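PDB 3IA7: CalG4 from Micromonospora echinospora, which adopts the GT-B fold of two Rossmann-like domains, its C-terminal half resembling the corresponding domain of the erythromycin biosynthesis protein CIII-like family. Local coordinates for residues P112-R117 and S163-L168; A313-V318 and R378-S383; V323-T328 and D349-A354. All coordinates share one frame; numbering follows the deposited sequence. Where two conformers were deposited one is given.

The three contacts divide between the two Rossmann-like halves of a GT-B protein. Contact 1 joins helices of the half built round the seven-stranded parallel sheet, whereas contacts 2 and 3 belong to the half with the six-stranded sheet. Contacts 1 and 2 lie on opposite sides of the chain's centre, their centres 37 Å apart; contacts 1 and 3 are 38 Å apart, centre to centre. Contacts 2 and 3 are closer, with nearest atoms about 12 Å apart, and contact 3 falls within the sequence between the two segments of contact 2. The calcium ions are bound elsewhere, one at Leu42 and Glu46, the other at Gln225 and His297.

Contact 1: residues P112-R117 and S163-L168; sequences PFIAGR and SVLVDL
Ile114 points its two branches at two leucines one helical turn apart, joining the start of helix 113-123 to helix 159-170 in the N-terminal Rossmann-like half of this GT-B protein. Its side chain and that of Leu165 meet at about a right angle, with Ile114 CD1 3.9 Å from Leu165 CD2. Toward Leu168 the approach is more slanting, and the other branch does the touching: Ile114 CG2 lies 4.0 Å from Leu168 CD2. The division of labour follows from the isoleucine's first torsion (chi1 -61°), which sets CG1 beside the backbone N and CG2 anti to it. Contact is confined to these methyl groups, and the backbones stay well apart, with 9.4 Å between Ile114 CA and Leu165 CA.

Neighbouring groups enclose the same patch. Asn87 of helix 75-98 touches Ile114 and accepts a hydrogen bond from Ala115 N through OD1, while Leu165 also packs on Val178 and Trp182. Trp182 in turn meets the Phe113 ring edge-to-face. Over one face of that phenyl ring, offset toward its rim, Ile114 CG1 sits 3.7 Å above the plane.

Contact 2: residues A313-V318 and R378-S383; sequences AFAAGV and RDILSS
The Phe314 ring leads away from segment 378-383, and the root of its side chain makes the contact, where two helix ends meet in the C-terminal Rossmann-like domain of the GT-B fold: Phe314 CB lies 3.4 Å from Ile380 CD1. The Phe314 side chain packs on Leu320 of strand 320-322, Leu342, and Val373 and Met376 from earlier turns of helix 367-381. The second flat group is the peptide carbonyl of Asp379, approached from opposite faces by two serine hydroxyls. Ser383 OG donates at 2.8 Å to Asp379 O from 41° out of the carbonyl plane, and Ser382 OG donates to Asp379 O at 3.0 Å, tilted 30° from the plane on the other side. Two hydroxyls thus grip an oxygen at the C-terminal end of the helix.

Ile380 carries the contact from one side. Its CG1-CD1 arm is extended (chi2 164°) and drives CD1 against the other helix. Ile380 CD1 also comes within 3.6 Å of Ala315 N, and the second branch, Ile380 CG2, lies 4.1 Å from Ala315 CB. The approach to Phe314 is tight for apolar carbons, and Ile380 also rests on Pro194. A polar link supplements this packing, because Ala315 O accepts a hydrogen bond from Gln377 NE2. Farther round helix 367-381, Arg378 and Leu381 pack against Gly51 and Ala29 of the second subunit.

The first of these helices closes in a Schellman motif, with Gly317 taking the positive phi. Gly317 N donates to Phe314 O at 2.8 Å, and the wider bond of the pair runs 3.0 Å from Val318 N to Ala313 O.

Contact 3: residues V323-T328 and D349-A354; sequences VPHFAT and DQLEPA
This is a small, partly buried apolar contact in which one side chain, Leu351, reaches from the loop before helix 353-365 to Val323, His325 and Phe326, in and beside the short 3-10 turn after strand 320-322. Its two methyls take different partners. Leu351 CD2 lies 3.9 Å from Val323 CG1, the two side chains crossing at a slant. Leu351 CD1 goes to the rings, 3.6 Å from His325 CE1 and 3.9 Å from His325 NE2. The histidine and leucine side chains come from opposite directions, so their ends meet between the two loops. Phe326 takes a looser part, with Phe326 CZ 4.5 Å from Leu351 CD1.

Both loops follow neighbouring parallel strands of the C-terminal Rossmann-like sheet, 320-322 and 343-345, and between those strands the chain runs through helix 331-339 in a beta-alpha-beta unit. Val323, still hydrogen-bonded through its backbone to Thr303, is buried here, and Phe248 of helix 246-256 touches Val323, Phe326 and Leu351 alike.

His325 is turned toward the leucine by a first torsion that puts CG between its backbone N and carbonyl carbon (chi1 76°). This also brings the imidazole over the neighbouring phenyl ring: His325 NE2 stands 3.4 Å above the plane of Phe326, displaced toward the rim. In the plane of that ring, at its edge, lies Val323 CG2. On the other segment, Gln350 OE1 accepts a hydrogen bond from Arg347 N within the loop, and Gln350 O accepts one from Ser355 OG in the first turn of helix 353-365.

Contact 1: residues P112-R117 and S163-L168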
# COMPACT_ATOMS: atom_id res chain seq x y z
N PRO A 112 3.65 14.55 19.23
CA PRO A 112 2.86 14.77 20.46
C PRO A 112 3.25 13.91 21.69
O PRO A 112 2.35 13.41 22.39
CB PRO A 112 1.41 14.43 20.00
CG PRO A 112 1.65 13.26 19.02
CD PRO A 112 2.89 13.74 18.25
N PHE A 113 4.54 13.79 22.00
CA PHE A 113 4.88 12.87 23.08
C PHE A 113 4.44 13.44 24.43
O PHE A 113 4.17 12.66 25.32
CB PHE A 113 6.37 12.53 23.13
CG PHE A 113 7.23 13.63 23.73
CD1 PHE A 113 7.62 13.54 25.07
CD2 PHE A 113 7.69 14.69 22.96
CE1 PHE A 113 8.43 14.54 25.70
CE2 PHE A 113 8.55 15.69 23.57
CZ PHE A 113 8.92 15.58 24.94
N ILE A 114 4.41 14.78 24.58
CA ILE A 114 3.95 15.35 25.83
C ILE A 114 2.47 14.98 26.07
O ILE A 114 2.10 14.46 27.12
CB ILE A 114 4.17 16.88 25.90
CG1 ILE A 114 5.68 17.17 25.77
CG2 ILE A 114 3.57 17.43 27.19
CD1 ILE A 114 6.01 18.59 25.41
N ALA A 115 1.66 15.17 25.06
CA ALA A 115 0.24 14.75 25.15
C ALA A 115 0.13 13.28 25.45
O ALA A 115 -0.63 12.86 26.30
CB ALA A 115 -0.48 15.06 23.80
N GLY A 116 0.91 12.47 24.75
CA GLY A 116 0.73 11.03 24.92
C GLY A 116 1.07 10.56 26.31
O GLY A 116 0.34 9.78 26.91
N ARG A 117 2.21 11.03 26.80
CA ARG A 117 2.69 10.61 28.12
C ARG A 117 1.82 11.20 29.26
O ARG A 117 1.60 10.54 30.26
CB ARG A 117 4.15 11.01 28.29
CG ARG A 117 5.08 10.26 27.32
CD ARG A 117 6.53 10.52 27.71
NE ARG A 117 6.78 10.00 29.05
CZ ARG A 117 7.72 10.47 29.86
NH1 ARG A 117 8.55 11.42 29.46
NH2 ARG A 117 7.83 9.96 31.08
N SER A 163 8.78 27.45 31.72
CA SER A 163 7.80 27.83 32.72
C SER A 163 6.45 27.18 32.38
O SER A 163 5.76 26.66 33.27
CB SER A 163 7.67 29.35 32.86
OG SER A 163 7.29 29.94 31.62
N VAL A 164 6.10 27.17 31.10
CA VAL A 164 4.85 26.58 30.66
C VAL A 164 4.88 25.09 30.95
O VAL A 164 3.90 24.52 31.39
CB VAL A 164 4.58 26.79 29.14
CG1 VAL A 164 3.45 25.86 28.66
CG2 VAL A 164 4.20 28.27 28.89
N LEU A 165 6.00 24.45 30.67
CA LEU A 165 6.11 23.02 30.85
C LEU A 165 6.15 22.55 32.30
O LEU A 165 5.51 21.53 32.64
CB LEU A 165 7.28 22.44 30.01
CG LEU A 165 7.03 22.39 28.48
CD1 LEU A 165 8.26 21.89 27.80
CD2 LEU A 165 5.83 21.52 28.01
N VAL A 166 6.87 23.27 33.18
CA VAL A 166 6.83 22.94 34.58
C VAL A 166 5.38 22.97 35.11
O VAL A 166 4.97 22.08 35.85
CB VAL A 166 7.71 23.91 35.46
CG1 VAL A 166 7.45 23.71 36.96
CG2 VAL A 166 9.18 23.67 35.14
N ASP A 167 4.65 24.01 34.74
CA ASP A 167 3.28 24.20 35.19
C ASP A 167 2.39 23.05 34.71
O ASP A 167 1.64 22.44 35.50
CB ASP A 167 2.73 25.54 34.68
CG ASP A 167 1.40 25.90 35.32
OD1 ASP A 167 1.36 26.27 36.50
OD2 ASP A 167 0.39 25.76 34.63
N LEU A 168 2.51 22.74 33.42
CA LEU A 168 1.68 21.68 32.78
C LEU A 168 1.97 20.32 33.43
O LEU A 168 1.06 19.59 33.81
CB LEU A 168 1.95 21.63 31.25
CG LEU A 168 1.26 20.49 30.48
CD1 LEU A 168 -0.31 20.65 30.62
CD2 LEU A 168 1.65 20.42 29.01

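Contact 2: residues A313-V318 and R378-S383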
# COMPACT_ATOMS: atom_id res chain seq x y z
N ALA A 313 12.39 3.97 -1.97
CA ALA A 313 13.46 3.69 -2.95
C ALA A 313 14.29 2.48 -2.49
O ALA A 313 14.47 1.49 -3.23
CB ALA A 313 14.39 4.95 -3.19
N PHE A 314 14.74 2.49 -1.23
CA PHE A 314 15.55 1.36 -0.82
C PHE A 314 14.78 0.02 -0.75
O PHE A 314 15.38 -0.99 -1.05
CB PHE A 314 16.20 1.66 0.52
CG PHE A 314 17.15 2.83 0.49
CD1 PHE A 314 17.78 3.24 -0.71
CD2 PHE A 314 17.40 3.53 1.64
CE1 PHE A 314 18.68 4.31 -0.73
CE2 PHE A 314 18.26 4.57 1.67
CZ PHE A 314 18.90 5.00 0.48
N ALA A 315 13.48 0.03 -0.39
CA ALA A 315 12.62 -1.19 -0.42
C ALA A 315 12.72 -1.87 -1.80
O ALA A 315 12.59 -3.08 -1.90
CB ALA A 315 11.14 -0.87 -0.12
N ALA A 316 12.90 -1.06 -2.84
CA ALA A 316 13.01 -1.61 -4.19
C ALA A 316 14.46 -1.78 -4.67
O ALA A 316 14.69 -2.09 -5.86
CB ALA A 316 12.17 -0.76 -5.19
N GLY A 317 15.42 -1.53 -3.77
CA GLY A 317 16.87 -1.58 -4.11
C GLY A 317 17.31 -0.54 -5.12
O GLY A 317 18.24 -0.79 -5.87
N VAL A 318 16.73 0.65 -5.08
CA VAL A 318 17.08 1.74 -6.02
C VAL A 318 17.93 2.77 -5.32
O VAL A 318 17.47 3.36 -4.32
CB VAL A 318 15.82 2.46 -6.52
CG1 VAL A 318 16.14 3.64 -7.49
CG2 VAL A 318 14.90 1.44 -7.21
N ARG A 378 17.38 -5.65 1.74
CA ARG A 378 17.19 -6.88 2.53
C ARG A 378 16.84 -6.55 3.98
O ARG A 378 15.92 -7.18 4.52
CB ARG A 378 18.39 -7.84 2.34
CG ARG A 378 18.46 -8.49 0.88
CD ARG A 378 17.06 -9.05 0.41
NE ARG A 378 16.71 -8.73 -1.00
CZ ARG A 378 15.68 -9.25 -1.70
NH1 ARG A 378 14.87 -10.15 -1.16
NH2 ARG A 378 15.48 -8.89 -2.97
N ASP A 379 17.52 -5.55 4.57
CA ASP A 379 17.21 -5.08 5.94
C ASP A 379 15.74 -4.68 6.04
O ASP A 379 15.02 -5.20 6.91
CB ASP A 379 18.12 -3.92 6.35
CG ASP A 379 19.56 -4.36 6.52
OD1 ASP A 379 19.86 -5.57 6.49
OD2 ASP A 379 20.40 -3.48 6.69
N ILE A 380 15.29 -3.85 5.09
CA ILE A 380 13.91 -3.37 5.07
C ILE A 380 12.93 -4.52 4.92
O ILE A 380 11.91 -4.58 5.64
CB ILE A 380 13.69 -2.33 3.94
CG1 ILE A 380 14.48 -1.03 4.28
CG2 ILE A 380 12.13 -2.05 3.69
CD1 ILE A 380 14.64 -0.09 3.05
N LEU A 381 13.22 -5.42 3.99
CA LEU A 381 12.34 -6.55 3.75
C LEU A 381 12.23 -7.42 5.00
O LEU A 381 11.15 -7.92 5.33
CB LEU A 381 12.73 -7.36 2.52
CG LEU A 381 12.07 -8.76 2.44
CD1 LEU A 381 10.59 -8.65 2.00
CD2 LEU A 381 12.87 -9.79 1.61
N SER A 382 13.31 -7.55 5.75
CA SER A 382 13.29 -8.38 6.95
C SER A 382 12.83 -7.65 8.23
O SER A 382 12.83 -8.24 9.29
CB SER A 382 14.67 -9.05 7.12
OG SER A 382 15.55 -8.10 7.64
N SER A 383 12.42 -6.38 8.14
CA SER A 383 12.18 -5.56 9.34
C SER A 383 10.88 -5.94 10.09
O SER A 383 10.80 -5.75 11.30
CB SER A 383 12.15 -4.05 8.99
OG SER A 383 13.47 -3.68 8.64

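Contact 3: residues V323-T328 and D349-A354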
# COMPACT_ATOMS: atom_id res chain seq x y z
N VAL A 323 18.20 15.85 -3.55
CA VAL A 323 18.18 17.31 -3.63
C VAL A 323 17.43 17.82 -2.38
O VAL A 323 16.25 18.23 -2.44
CB VAL A 323 17.62 17.75 -4.98
CG1 VAL A 323 18.69 17.49 -6.11
CG2 VAL A 323 16.30 17.04 -5.33
N PRO A 324 18.10 17.74 -1.21
CA PRO A 324 17.47 18.02 0.10
C PRO A 324 17.02 19.45 0.35
O PRO A 324 16.21 19.67 1.25
CB PRO A 324 18.57 17.70 1.12
CG PRO A 324 19.65 17.03 0.39
CD PRO A 324 19.52 17.36 -1.06
N HIS A 325 17.57 20.41 -0.39
CA HIS A 325 17.17 21.80 -0.17
C HIS A 325 15.68 22.05 -0.50
O HIS A 325 15.10 23.07 -0.10
CB HIS A 325 18.08 22.76 -0.94
CG HIS A 325 17.81 22.81 -2.41
ND1 HIS A 325 18.23 21.83 -3.29
CD2 HIS A 325 17.18 23.75 -3.16
CE1 HIS A 325 17.86 22.16 -4.51
NE2 HIS A 325 17.22 23.32 -4.47
N PHE A 326 15.05 21.10 -1.20
CA PHE A 326 13.64 21.25 -1.56
C PHE A 326 12.71 20.95 -0.38
O PHE A 326 11.60 21.45 -0.34
CB PHE A 326 13.27 20.41 -2.80
CG PHE A 326 13.77 21.00 -4.09
CD1 PHE A 326 13.36 22.27 -4.51
CD2 PHE A 326 14.67 20.29 -4.89
CE1 PHE A 326 13.83 22.80 -5.71
CE2 PHE A 326 15.14 20.82 -6.09
CZ PHE A 326 14.72 22.08 -6.50
N ALA A 327 13.19 20.15 0.57
CA ALA A 327 12.42 19.81 1.77
C ALA A 327 13.26 20.07 3.01
O ALA A 327 14.25 19.38 3.23
CB ALA A 327 11.97 18.35 1.71
N THR A 328 12.90 21.07 3.81
CA THR A 328 13.59 21.29 5.10
C THR A 328 13.58 20.04 6.01
O THR A 328 14.55 19.77 6.72
CB THR A 328 13.07 22.54 5.85
OG1 THR A 328 11.65 22.66 5.68
CG2 THR A 328 13.76 23.80 5.32
N ASP A 349 23.46 24.90 -6.52
CA ASP A 349 24.27 25.33 -7.68
C ASP A 349 24.61 24.22 -8.67
O ASP A 349 25.22 24.47 -9.70
CB ASP A 349 25.50 26.19 -7.32
CG ASP A 349 26.21 25.78 -6.01
OD1 ASP A 349 25.94 24.73 -5.39
OD2 ASP A 349 27.07 26.59 -5.59
N GLN A 350 24.18 23.01 -8.38
CA GLN A 350 24.57 21.85 -9.17
C GLN A 350 23.41 21.30 -10.00
O GLN A 350 23.39 20.12 -10.33
CB GLN A 350 25.22 20.80 -8.25
CG GLN A 350 26.34 21.42 -7.41
CD GLN A 350 26.96 20.53 -6.34
OE1 GLN A 350 26.27 19.89 -5.56
NE2 GLN A 350 28.30 20.54 -6.28
N LEU A 351 22.45 22.15 -10.34
CA LEU A 351 21.18 21.72 -10.95
C LEU A 351 20.97 22.10 -12.43
O LEU A 351 19.83 22.07 -12.91
CB LEU A 351 20.00 22.27 -10.15
CG LEU A 351 19.99 21.95 -8.66
CD1 LEU A 351 18.88 22.78 -7.95
CD2 LEU A 351 19.84 20.44 -8.47
N GLU A 352 22.03 22.48 -13.13
CA GLU A 352 21.97 22.63 -14.58
C GLU A 352 21.66 21.25 -15.20
O GLU A 352 22.08 20.23 -14.63
CB GLU A 352 23.29 23.20 -15.12
CG GLU A 352 23.68 24.56 -14.49
CD GLU A 352 23.13 25.77 -15.23
OE1 GLU A 352 23.95 26.67 -15.57
OE2 GLU A 352 21.89 25.85 -15.46
N PRO A 353 20.92 21.21 -16.32
CA PRO A 353 20.60 19.87 -16.91
C PRO A 353 21.79 18.89 -17.06
O PRO A 353 21.64 17.71 -16.74
CB PRO A 353 20.00 20.22 -18.27
CG PRO A 353 19.40 21.57 -18.06
CD PRO A 353 20.29 22.30 -17.09
N ALA A 354 22.95 19.36 -17.51
CA ALA A 354 24.11 18.47 -17.67
C ALA A 354 24.62 17.97 -16.32
O ALA A 354 25.07 16.82 -16.18
CB ALA A 354 25.22 19.17 -18.42